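PDB 6DTU: maltose-binding protein MalE1 from Thermotoga maritima, which binds malto-oligosaccharides, here maltotetraose, and probably delivers them to a membrane transporter for uptake. Local coordinates for residues T291-Y296 / E310-N315; N86-A91 / S304-L309; M217-Q222 / K234-A239. One frame throughout, in Å; residues are numbered along the deposited sequence.

Contacts 1 and 2 share helix 306-312 and lie on the same side of the chain's centre, their own centres about 11 Å apart; M292 and F87 pack where they meet. Contact 3 stands apart, its centre about 22 Å from that of contact 1 and 29 Å from that of contact 2, beside the four-stranded sheet that includes strand 223-228. All three are partly buried, but the chemistry changes with place. Contact 1 joins neighbouring helices by methyl-on-ring packing and one water. Contact 2, between segments remote in sequence, adds direct backbone hydrogen bonds and a buried arginine. Contact 3 centres on an edge-to-face aromatic pair with a hydrated outer side.

Contact 1 of 3, residues T291-Y296 / E310-N315; sequences TMYRIY and ELVKDN
With chi1 at -177° for Y293 and 164° for Y296, each ring is swung anti to its backbone N, and both tyrosines, one helical turn apart along helix 289-298, reach toward L311 and V312. The two rings are then used differently. On Y293, L311 brings a single branch, CD1, down over the middle of one face: it stands 3.5 Å from the Y293 ring centroid and only 11° off the ring normal, which makes a well-centred CH-pi contact. V312 CG1 meets the same ring at its edge, 3.7 Å from Y293 CE1.

That V312 methyl also serves the second ring. CG1 lies over a face of Y296 but is displaced toward the rim, so its closest approach is to Y296 CE2 at 3.4 Å, while the CH-pi distance from V312 CG1 to the Y296 ring centroid is 3.7 Å. One methyl branch therefore sits between the edge of Y293 and the face of Y296, which is the geometric evidence for close packing here.

The polar end is handled indirectly. Y296 OH and N315 ND2 are 3.6 Å apart, and a water bridges them, 2.8 Å from Y296 OH and 2.9 Å from N315 ND2, accepting from the amide. The other end of that amide is engaged too: N315 OD1 caps the backbone N of D317 at the start of helix 316-326, just after the type I turn from V312 to N315.

P303 of strand 302-303 touches both Y296 and V312. Other sides of helix 289-298 face helix 14-28, through T291, R294 and I295 on L20, and strand 100-109, through M292 and I295 on Y106.

Contact 2 of 3, residues N86-A91 / S304-L309; sequences NFYETA and SRKDVL
F87 and R305 form the tight centre of this contact, a single antiparallel bridge of the non-hydrogen-bonded kind with CA atoms 4.2 Å apart. Backbone bonds flank it on either side: K306 N donates to N86 O at 2.9 Å, and Y88 N to S304 O at 3.0 Å, the latter almost straight at 175°. Within this frame R305 CB lies over a face of the F87 ring, 3.8 Å from F87 CE1, and A91 CB rests against S304 OG.

The fully extended stem of R305, its CG anti to the backbone N (chi1 -177°), carries the guanidinium alongside N86, whose CB sits over the middle of one face. R305 grips the D307 carboxylate side-on, close to the guanidinium plane: R305 NE reaches D307 OD1 at 2.7 Å and R305 NH2 reaches D307 OD2 at 2.9 Å. NH1 turns to D83 and to the carbonyl of A287.

The outer side is looser and wetter. K306 CB crosses over the Y88 ring, 4.1 Å from its centroid, before the lysine chain bends away. One water joins Y88 OH, 2.7 Å from it, to K306 O; another links N86 O to D307 N.

Chemically, all three guanidinium nitrogens of the buried arginine are engaged, with carboxylates of D307 and D83 that probably offset its charge. Fixed by these bonds, its guanidinium offers a flat surface for N86, while the doubly used N86 carbonyl, serving K306 N and a water, ties the 86-91 segment to the first turn of helix 306-312.

Contact 3 of 3, residues M217-Q222 / K234-A239; sequences MFREGQ and KAYKDA
Y236 packs against both F218 and R219, and its side chain can be followed outward to its tip. From CB, a chi1 of -57° sets CG opposite the carbonyl carbon and sends the ring back toward helix 211-219. Y236 CG already meets the neighbouring ring, 3.6 Å from F218 CD2. F218 CD2 covers the face of the tyrosine and lies nearest its CD2 side: Y236 CD2 makes the closest approach of the pair, 3.4 Å to F218 CD2, and CE2 continues along the same phenylalanine edge. The CD1-CE1 edge also meets the aliphatic start of R219, with Y236 CD1 3.6 Å from R219 CB near the ring plane. Y236 CZ lies near F218 CD2 and CB. At the tip, OH hydrogen-bonds to D215 OD1 and N228 ND2.

F218 thus directs an edge at a face: its CD2 stands over the middle of the Y236 ring, the centroids are 4.6 Å apart and the planes are inclined at 58°, a tilted edge-to-face pair. Its ring also rests on I226, as does that of Y236, so strand 223-228 lines the pair.

Toward the surface, A239 fits against R219, its CB 3.4 Å from R219 O and 3.7 Å from R219 CG. A water donates to both carbonyls here, 2.7 Å from R219 O and 3.0 Å from A239 O, linking the two helix ends. Immediately beyond, a Schellman motif closes helix 211-219, with G221 at positive phi.

No direct hydrogen bond crosses between the segments; their cohesion comes from ring packing and the hydrocarbon part of R219. The polar tip of Y236 is satisfied by the carboxylate and amide partners, which probably help fix the ring's position, while water serves the carbonyls on the outer side.

Contact 1 of 3, residues T291-Y296 / E310-N315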
loop_
_atom_site.group_PDB
_atom_site.type_symbol
_atom_site.label_atom_id
_atom_site.label_comp_id
_atom_site.label_asym_id
_atom_site.label_seq_id
_atom_site.Cartn_x
_atom_site.Cartn_y
_atom_site.Cartn_z
ATOM N N THR A 291 -17.789 -12.056 6.948
ATOM C CA THR A 291 -16.585 -11.628 7.643
ATOM C C THR A 291 -15.774 -10.677 6.796
ATOM O O THR A 291 -15.245 -9.688 7.310
ATOM C CB THR A 291 -15.725 -12.817 8.020
ATOM O OG1 THR A 291 -16.571 -13.814 8.581
ATOM C CG2 THR A 291 -14.712 -12.367 9.046
ATOM N N MET A 292 -15.693 -10.946 5.483
ATOM C CA MET A 292 -14.950 -10.063 4.590
ATOM C C MET A 292 -15.620 -8.701 4.489
ATOM O O MET A 292 -14.937 -7.672 4.387
ATOM C CB MET A 292 -14.801 -10.741 3.225
ATOM C CG MET A 292 -13.714 -11.788 3.214
ATOM S SD MET A 292 -12.118 -10.966 3.155
ATOM C CE MET A 292 -10.953 -12.335 3.337
ATOM N N TYR A 293 -16.949 -8.668 4.556
ATOM C CA TYR A 293 -17.649 -7.394 4.529
ATOM C C TYR A 293 -17.443 -6.630 5.833
ATOM O O TYR A 293 -17.223 -5.414 5.809
ATOM C CB TYR A 293 -19.119 -7.642 4.185
ATOM C CG TYR A 293 -19.988 -6.421 4.035
ATOM C CD1 TYR A 293 -19.569 -5.351 3.274
ATOM C CD2 TYR A 293 -21.281 -6.400 4.549
ATOM C CE1 TYR A 293 -20.385 -4.223 3.099
ATOM C CE2 TYR A 293 -22.100 -5.295 4.377
ATOM C CZ TYR A 293 -21.653 -4.220 3.654
ATOM O OH TYR A 293 -22.470 -3.136 3.478
ATOM N N ARG A 294 -17.458 -7.339 6.970
ATOM C CA ARG A 294 -17.158 -6.713 8.250
ATOM C C ARG A 294 -15.742 -6.153 8.277
ATOM O O ARG A 294 -15.515 -5.086 8.849
ATOM C CB ARG A 294 -17.391 -7.687 9.397
ATOM C CG ARG A 294 -18.845 -7.979 9.573
ATOM C CD ARG A 294 -19.055 -9.070 10.592
ATOM N NE ARG A 294 -18.564 -8.647 11.882
ATOM C CZ ARG A 294 -18.372 -9.455 12.915
ATOM N NH1 ARG A 294 -18.635 -10.745 12.814
ATOM N NH2 ARG A 294 -17.899 -8.957 14.050
ATOM N N ILE A 295 -14.781 -6.861 7.670
ATOM C CA ILE A 295 -13.424 -6.333 7.541
ATOM C C ILE A 295 -13.420 -5.053 6.717
ATOM O O ILE A 295 -12.787 -4.058 7.098
ATOM C CB ILE A 295 -12.448 -7.401 6.997
ATOM C CG1 ILE A 295 -12.197 -8.481 8.060
ATOM C CG2 ILE A 295 -11.108 -6.761 6.586
ATOM C CD1 ILE A 295 -11.477 -9.681 7.520
ATOM N N TYR A 296 -14.127 -5.050 5.576
ATOM C CA TYR A 296 -14.273 -3.813 4.806
ATOM C C TYR A 296 -14.850 -2.696 5.660
ATOM O O TYR A 296 -14.369 -1.562 5.629
ATOM C CB TYR A 296 -15.156 -4.018 3.561
ATOM C CG TYR A 296 -15.619 -2.686 2.991
ATOM C CD1 TYR A 296 -14.825 -1.972 2.102
ATOM C CD2 TYR A 296 -16.833 -2.127 3.378
ATOM C CE1 TYR A 296 -15.241 -0.740 1.601
ATOM C CE2 TYR A 296 -17.261 -0.945 2.875
ATOM C CZ TYR A 296 -16.462 -0.229 2.005
ATOM O OH TYR A 296 -16.900 0.999 1.543
ATOM N N GLU A 310 -19.254 -6.356 -4.732
ATOM C CA GLU A 310 -20.577 -6.017 -5.238
ATOM C C GLU A 310 -21.391 -5.214 -4.231
ATOM O O GLU A 310 -22.194 -4.360 -4.626
ATOM C CB GLU A 310 -21.322 -7.287 -5.643
ATOM C CG GLU A 310 -22.741 -7.026 -6.108
ATOM C CD GLU A 310 -22.778 -6.414 -7.502
ATOM O OE1 GLU A 310 -21.773 -6.543 -8.228
ATOM O OE2 GLU A 310 -23.807 -5.810 -7.869
ATOM N N LEU A 311 -21.197 -5.459 -2.927
ATOM C CA LEU A 311 -21.930 -4.721 -1.901
ATOM C C LEU A 311 -21.506 -3.264 -1.825
ATOM O O LEU A 311 -22.318 -2.403 -1.487
ATOM C CB LEU A 311 -21.721 -5.366 -0.531
ATOM C CG LEU A 311 -22.233 -6.790 -0.293
ATOM C CD1 LEU A 311 -21.737 -7.289 1.045
ATOM C CD2 LEU A 311 -23.737 -6.832 -0.322
ATOM N N VAL A 312 -20.253 -2.964 -2.161
ATOM C CA VAL A 312 -19.670 -1.647 -1.911
ATOM C C VAL A 312 -19.374 -0.863 -3.179
ATOM O O VAL A 312 -18.935 0.294 -3.082
ATOM C CB VAL A 312 -18.427 -1.750 -1.002
ATOM C CG1 VAL A 312 -18.784 -2.491 0.288
ATOM C CG2 VAL A 312 -17.290 -2.481 -1.711
ATOM N N LYS A 313 -19.687 -1.413 -4.360
ATOM C CA LYS A 313 -19.203 -0.854 -5.621
ATOM C C LYS A 313 -19.705 0.571 -5.873
ATOM O O LYS A 313 -19.076 1.320 -6.630
ATOM C CB LYS A 313 -19.631 -1.770 -6.768
ATOM C CG LYS A 313 -21.147 -1.843 -6.894
ATOM C CD LYS A 313 -21.610 -2.066 -8.302
ATOM C CE LYS A 313 -21.365 -3.488 -8.724
ATOM N NZ LYS A 313 -22.255 -3.919 -9.841
ATOM N N ASP A 314 -20.835 0.958 -5.287
ATOM C CA ASP A 314 -21.386 2.293 -5.490
ATOM C C ASP A 314 -20.937 3.322 -4.461
ATOM O O ASP A 314 -21.311 4.492 -4.582
ATOM C CB ASP A 314 -22.911 2.252 -5.592
ATOM C CG ASP A 314 -23.373 1.596 -6.867
ATOM O OD1 ASP A 314 -22.642 1.712 -7.875
ATOM O OD2 ASP A 314 -24.442 0.953 -6.867
ATOM N N ASN A 315 -20.158 2.933 -3.459
ATOM C CA ASN A 315 -19.632 3.918 -2.521
ATOM C C ASN A 315 -18.718 4.896 -3.246
ATOM O O ASN A 315 -17.803 4.465 -3.958
ATOM C CB ASN A 315 -18.874 3.230 -1.386
ATOM C CG ASN A 315 -18.474 4.195 -0.256
ATOM O OD1 ASN A 315 -17.754 5.181 -0.469
ATOM N ND2 ASN A 315 -18.961 3.921 0.941
HETATM O O HOH W 1 -19.537 1.137 0.669
#

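Contact 2 of 3, residues N86-A91 / S304-L309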
loop_
_atom_site.group_PDB
_atom_site.type_symbol
_atom_site.label_atom_id
_atom_site.label_comp_id
_atom_site.label_asym_id
_atom_site.label_seq_id
_atom_site.Cartn_x
_atom_site.Cartn_y
_atom_site.Cartn_z
ATOM N N ASN A 86 -14.573 -17.751 -4.559
ATOM C CA ASN A 86 -15.265 -16.492 -4.343
ATOM C C ASN A 86 -14.354 -15.285 -4.377
ATOM O O ASN A 86 -14.846 -14.158 -4.271
ATOM C CB ASN A 86 -16.043 -16.549 -3.033
ATOM C CG ASN A 86 -17.100 -17.623 -3.064
ATOM O OD1 ASN A 86 -17.911 -17.669 -3.991
ATOM N ND2 ASN A 86 -17.112 -18.486 -2.056
ATOM N N PHE A 87 -13.052 -15.488 -4.508
ATOM C CA PHE A 87 -12.103 -14.391 -4.541
ATOM C C PHE A 87 -11.655 -14.138 -5.970
ATOM O O PHE A 87 -11.518 -15.075 -6.760
ATOM C CB PHE A 87 -10.905 -14.715 -3.639
ATOM C CG PHE A 87 -11.265 -14.689 -2.188
ATOM C CD1 PHE A 87 -11.066 -13.544 -1.449
ATOM C CD2 PHE A 87 -11.906 -15.764 -1.588
ATOM C CE1 PHE A 87 -11.430 -13.492 -0.121
ATOM C CE2 PHE A 87 -12.283 -15.715 -0.264
ATOM C CZ PHE A 87 -12.039 -14.582 0.471
ATOM N N TYR A 88 -11.423 -12.869 -6.301
ATOM C CA TYR A 88 -10.943 -12.548 -7.640
ATOM C C TYR A 88 -9.596 -13.210 -7.876
ATOM O O TYR A 88 -8.725 -13.213 -7.003
ATOM C CB TYR A 88 -10.820 -11.035 -7.825
ATOM C CG TYR A 88 -12.112 -10.311 -8.178
ATOM C CD1 TYR A 88 -12.639 -10.368 -9.460
ATOM C CD2 TYR A 88 -12.794 -9.575 -7.231
ATOM C CE1 TYR A 88 -13.816 -9.706 -9.789
ATOM C CE2 TYR A 88 -13.980 -8.907 -7.550
ATOM C CZ TYR A 88 -14.477 -8.973 -8.825
ATOM O OH TYR A 88 -15.645 -8.323 -9.140
ATOM N N GLU A 89 -9.437 -13.813 -9.046
ATOM C CA GLU A 89 -8.175 -14.486 -9.333
ATOM C C GLU A 89 -6.994 -13.529 -9.365
ATOM O O GLU A 89 -5.882 -13.933 -9.029
ATOM C CB GLU A 89 -8.263 -15.305 -10.614
ATOM C CG GLU A 89 -9.246 -16.457 -10.463
ATOM C CD GLU A 89 -8.969 -17.603 -11.422
ATOM O OE1 GLU A 89 -9.215 -17.435 -12.636
ATOM O OE2 GLU A 89 -8.496 -18.669 -10.967
ATOM N N THR A 90 -7.197 -12.281 -9.795
ATOM C CA THR A 90 -6.123 -11.290 -9.706
ATOM C C THR A 90 -5.624 -11.109 -8.270
ATOM O O THR A 90 -4.415 -10.998 -8.029
ATOM C CB THR A 90 -6.592 -9.961 -10.297
ATOM O OG1 THR A 90 -7.807 -9.545 -9.652
ATOM C CG2 THR A 90 -6.771 -10.086 -11.807
ATOM N N ALA A 91 -6.531 -11.122 -7.307
ATOM C CA ALA A 91 -6.114 -10.967 -5.926
ATOM C C ALA A 91 -5.392 -12.219 -5.438
ATOM O O ALA A 91 -4.330 -12.131 -4.800
ATOM C CB ALA A 91 -7.353 -10.670 -5.075
ATOM N N SER A 304 -11.536 -7.839 -2.137
ATOM C CA SER A 304 -11.085 -8.881 -3.058
ATOM C C SER A 304 -12.058 -10.034 -3.210
ATOM O O SER A 304 -11.943 -10.792 -4.179
ATOM C CB SER A 304 -9.703 -9.407 -2.667
ATOM O OG SER A 304 -8.722 -8.401 -2.832
ATOM N N ARG A 305 -13.010 -10.187 -2.297
ATOM C CA ARG A 305 -14.008 -11.228 -2.445
ATOM C C ARG A 305 -15.094 -10.609 -3.318
ATOM O O ARG A 305 -15.585 -9.518 -3.020
ATOM C CB ARG A 305 -14.568 -11.589 -1.067
ATOM C CG ARG A 305 -15.578 -12.720 -1.146
ATOM C CD ARG A 305 -16.024 -13.320 0.165
ATOM N NE ARG A 305 -17.248 -14.013 -0.170
ATOM C CZ ARG A 305 -17.497 -15.301 0.017
ATOM N NH1 ARG A 305 -16.611 -16.107 0.602
ATOM N NH2 ARG A 305 -18.653 -15.772 -0.396
ATOM N N LYS A 306 -15.431 -11.293 -4.420
ATOM C CA LYS A 306 -16.247 -10.675 -5.470
ATOM C C LYS A 306 -17.617 -10.235 -4.950
ATOM O O LYS A 306 -18.072 -9.118 -5.231
ATOM C CB LYS A 306 -16.394 -11.656 -6.639
ATOM C CG LYS A 306 -17.299 -11.210 -7.789
ATOM C CD LYS A 306 -17.446 -12.322 -8.853
ATOM C CE LYS A 306 -18.382 -13.415 -8.350
ATOM N NZ LYS A 306 -18.220 -14.660 -9.116
ATOM N N ASP A 307 -18.271 -11.085 -4.165
ATOM C CA ASP A 307 -19.600 -10.744 -3.682
ATOM C C ASP A 307 -19.604 -9.643 -2.625
ATOM O O ASP A 307 -20.678 -9.114 -2.306
ATOM C CB ASP A 307 -20.425 -11.981 -3.291
ATOM C CG ASP A 307 -19.786 -12.843 -2.219
ATOM O OD1 ASP A 307 -18.883 -12.358 -1.507
ATOM O OD2 ASP A 307 -20.235 -14.013 -2.072
ATOM N N VAL A 308 -18.462 -9.363 -2.008
ATOM C CA VAL A 308 -18.335 -8.230 -1.109
ATOM C C VAL A 308 -18.081 -6.948 -1.895
ATOM O O VAL A 308 -18.671 -5.899 -1.600
ATOM C CB VAL A 308 -17.253 -8.524 -0.054
ATOM C CG1 VAL A 308 -17.025 -7.283 0.806
ATOM C CG2 VAL A 308 -17.694 -9.740 0.786
ATOM N N LEU A 309 -17.245 -7.019 -2.939
ATOM C CA LEU A 309 -17.061 -5.853 -3.799
ATOM C C LEU A 309 -18.397 -5.399 -4.354
ATOM O O LEU A 309 -18.685 -4.197 -4.387
ATOM C CB LEU A 309 -16.060 -6.135 -4.925
ATOM C CG LEU A 309 -15.648 -4.905 -5.738
ATOM C CD1 LEU A 309 -15.011 -3.871 -4.808
ATOM C CD2 LEU A 309 -14.677 -5.281 -6.839
HETATM O O HOH W 2 -17.610 -13.881 -4.175
HETATM O O HOH W 3 -17.953 -7.962 -7.882
#

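Contact 3 of 3, residues M217-Q222 / K234-A239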
loop_
_atom_site.group_PDB
_atom_site.type_symbol
_atom_site.label_atom_id
_atom_site.label_comp_id
_atom_site.label_asym_id
_atom_site.label_seq_id
_atom_site.Cartn_x
_atom_site.Cartn_y
_atom_site.Cartn_z
ATOM N N MET A 217 -1.913 15.944 9.479
ATOM C CA MET A 217 -2.449 17.243 9.081
ATOM C C MET A 217 -3.781 17.099 8.352
ATOM O O MET A 217 -4.715 17.874 8.586
ATOM C CB MET A 217 -1.429 18.040 8.270
ATOM C CG MET A 217 -0.170 18.355 9.053
ATOM S SD MET A 217 0.887 19.534 8.216
ATOM C CE MET A 217 -0.140 21.006 8.271
ATOM N N PHE A 218 -3.909 16.096 7.485
ATOM C CA PHE A 218 -5.184 15.953 6.798
ATOM C C PHE A 218 -6.289 15.571 7.767
ATOM O O PHE A 218 -7.367 16.174 7.750
ATOM C CB PHE A 218 -5.111 14.949 5.651
ATOM C CG PHE A 218 -6.313 15.009 4.754
ATOM C CD1 PHE A 218 -6.380 15.920 3.719
ATOM C CD2 PHE A 218 -7.399 14.179 4.987
ATOM C CE1 PHE A 218 -7.508 15.998 2.899
ATOM C CE2 PHE A 218 -8.526 14.243 4.177
ATOM C CZ PHE A 218 -8.574 15.161 3.131
ATOM N N ARG A 219 -6.019 14.632 8.667
ATOM C CA ARG A 219 -7.042 14.206 9.610
ATOM C C ARG A 219 -7.471 15.355 10.513
ATOM O O ARG A 219 -8.642 15.432 10.902
ATOM C CB ARG A 219 -6.484 13.057 10.438
ATOM C CG ARG A 219 -7.470 12.421 11.400
ATOM C CD ARG A 219 -6.773 11.368 12.246
ATOM N NE ARG A 219 -5.823 12.002 13.146
ATOM C CZ ARG A 219 -4.509 11.784 13.176
ATOM N NH1 ARG A 219 -3.935 10.904 12.368
ATOM N NH2 ARG A 219 -3.764 12.458 14.044
ATOM N N GLU A 220 -6.552 16.258 10.844
ATOM C CA GLU A 220 -6.840 17.360 11.749
ATOM C C GLU A 220 -7.355 18.611 11.047
ATOM O O GLU A 220 -7.481 19.662 11.686
ATOM C CB GLU A 220 -5.645 17.659 12.656
ATOM C CG GLU A 220 -5.188 16.446 13.462
ATOM C CD GLU A 220 -3.957 16.721 14.282
ATOM O OE1 GLU A 220 -3.288 17.747 14.034
ATOM O OE2 GLU A 220 -3.653 15.903 15.177
ATOM N N GLY A 221 -7.689 18.514 9.769
ATOM C CA GLY A 221 -8.267 19.633 9.049
ATOM C C GLY A 221 -7.292 20.694 8.613
ATOM O O GLY A 221 -7.708 21.820 8.298
ATOM N N GLN A 222 -6.003 20.358 8.556
ATOM C CA GLN A 222 -4.945 21.310 8.262
ATOM C C GLN A 222 -4.302 21.078 6.899
ATOM O O GLN A 222 -3.208 21.588 6.657
ATOM C CB GLN A 222 -3.887 21.314 9.363
ATOM C CG GLN A 222 -4.429 21.622 10.751
ATOM C CD GLN A 222 -3.371 21.457 11.819
ATOM O OE1 GLN A 222 -2.802 20.377 11.982
ATOM N NE2 GLN A 222 -3.087 22.530 12.540
ATOM N N LYS A 234 -11.085 5.996 6.869
ATOM C CA LYS A 234 -11.959 5.855 8.031
ATOM C C LYS A 234 -11.566 6.824 9.129
ATOM O O LYS A 234 -12.422 7.461 9.745
ATOM C CB LYS A 234 -11.934 4.426 8.567
ATOM C CG LYS A 234 -12.931 4.235 9.705
ATOM C CD LYS A 234 -12.970 2.809 10.210
ATOM C CE LYS A 234 -14.191 2.561 11.097
ATOM N NZ LYS A 234 -14.281 3.499 12.252
ATOM N N ALA A 235 -10.264 6.990 9.358
ATOM C CA ALA A 235 -9.832 7.935 10.386
ATOM C C ALA A 235 -10.217 9.361 10.014
ATOM O O ALA A 235 -10.592 10.161 10.886
ATOM C CB ALA A 235 -8.322 7.807 10.612
ATOM N N TYR A 236 -10.154 9.707 8.727
ATOM C CA TYR A 236 -10.547 11.056 8.327
ATOM C C TYR A 236 -12.044 11.264 8.516
ATOM O O TYR A 236 -12.488 12.334 8.957
ATOM C CB TYR A 236 -10.140 11.342 6.875
ATOM C CG TYR A 236 -8.683 11.184 6.536
ATOM C CD1 TYR A 236 -7.681 11.306 7.501
ATOM C CD2 TYR A 236 -8.307 10.902 5.236
ATOM C CE1 TYR A 236 -6.339 11.147 7.158
ATOM C CE2 TYR A 236 -6.969 10.752 4.878
ATOM C CZ TYR A 236 -5.997 10.875 5.850
ATOM O OH TYR A 236 -4.672 10.693 5.492
ATOM N N LYS A 237 -12.832 10.246 8.198
ATOM C CA LYS A 237 -14.276 10.345 8.347
ATOM C C LYS A 237 -14.658 10.472 9.818
ATOM O O LYS A 237 -15.450 11.348 10.188
ATOM C CB LYS A 237 -14.902 9.102 7.702
ATOM C CG LYS A 237 -16.421 9.098 7.607
ATOM C CD LYS A 237 -16.887 7.717 7.181
ATOM C CE LYS A 237 -17.580 7.747 5.836
ATOM N NZ LYS A 237 -18.937 8.362 5.937
ATOM N N ASP A 238 -14.044 9.666 10.688
ATOM C CA ASP A 238 -14.355 9.749 12.112
ATOM C C ASP A 238 -13.938 11.088 12.706
ATOM O O ASP A 238 -14.533 11.556 13.685
ATOM C CB ASP A 238 -13.695 8.588 12.855
ATOM C CG ASP A 238 -14.281 7.231 12.480
ATOM O OD1 ASP A 238 -15.380 7.178 11.869
ATOM O OD2 ASP A 238 -13.638 6.199 12.789
ATOM N N ALA A 239 -12.924 11.721 12.134
ATOM C CA ALA A 239 -12.476 13.041 12.564
ATOM C C ALA A 239 -13.345 14.163 12.029
ATOM O O ALA A 239 -13.061 15.336 12.309
ATOM C CB ALA A 239 -11.044 13.286 12.086
HETATM O O HOH W 4 -10.493 16.895 12.305
#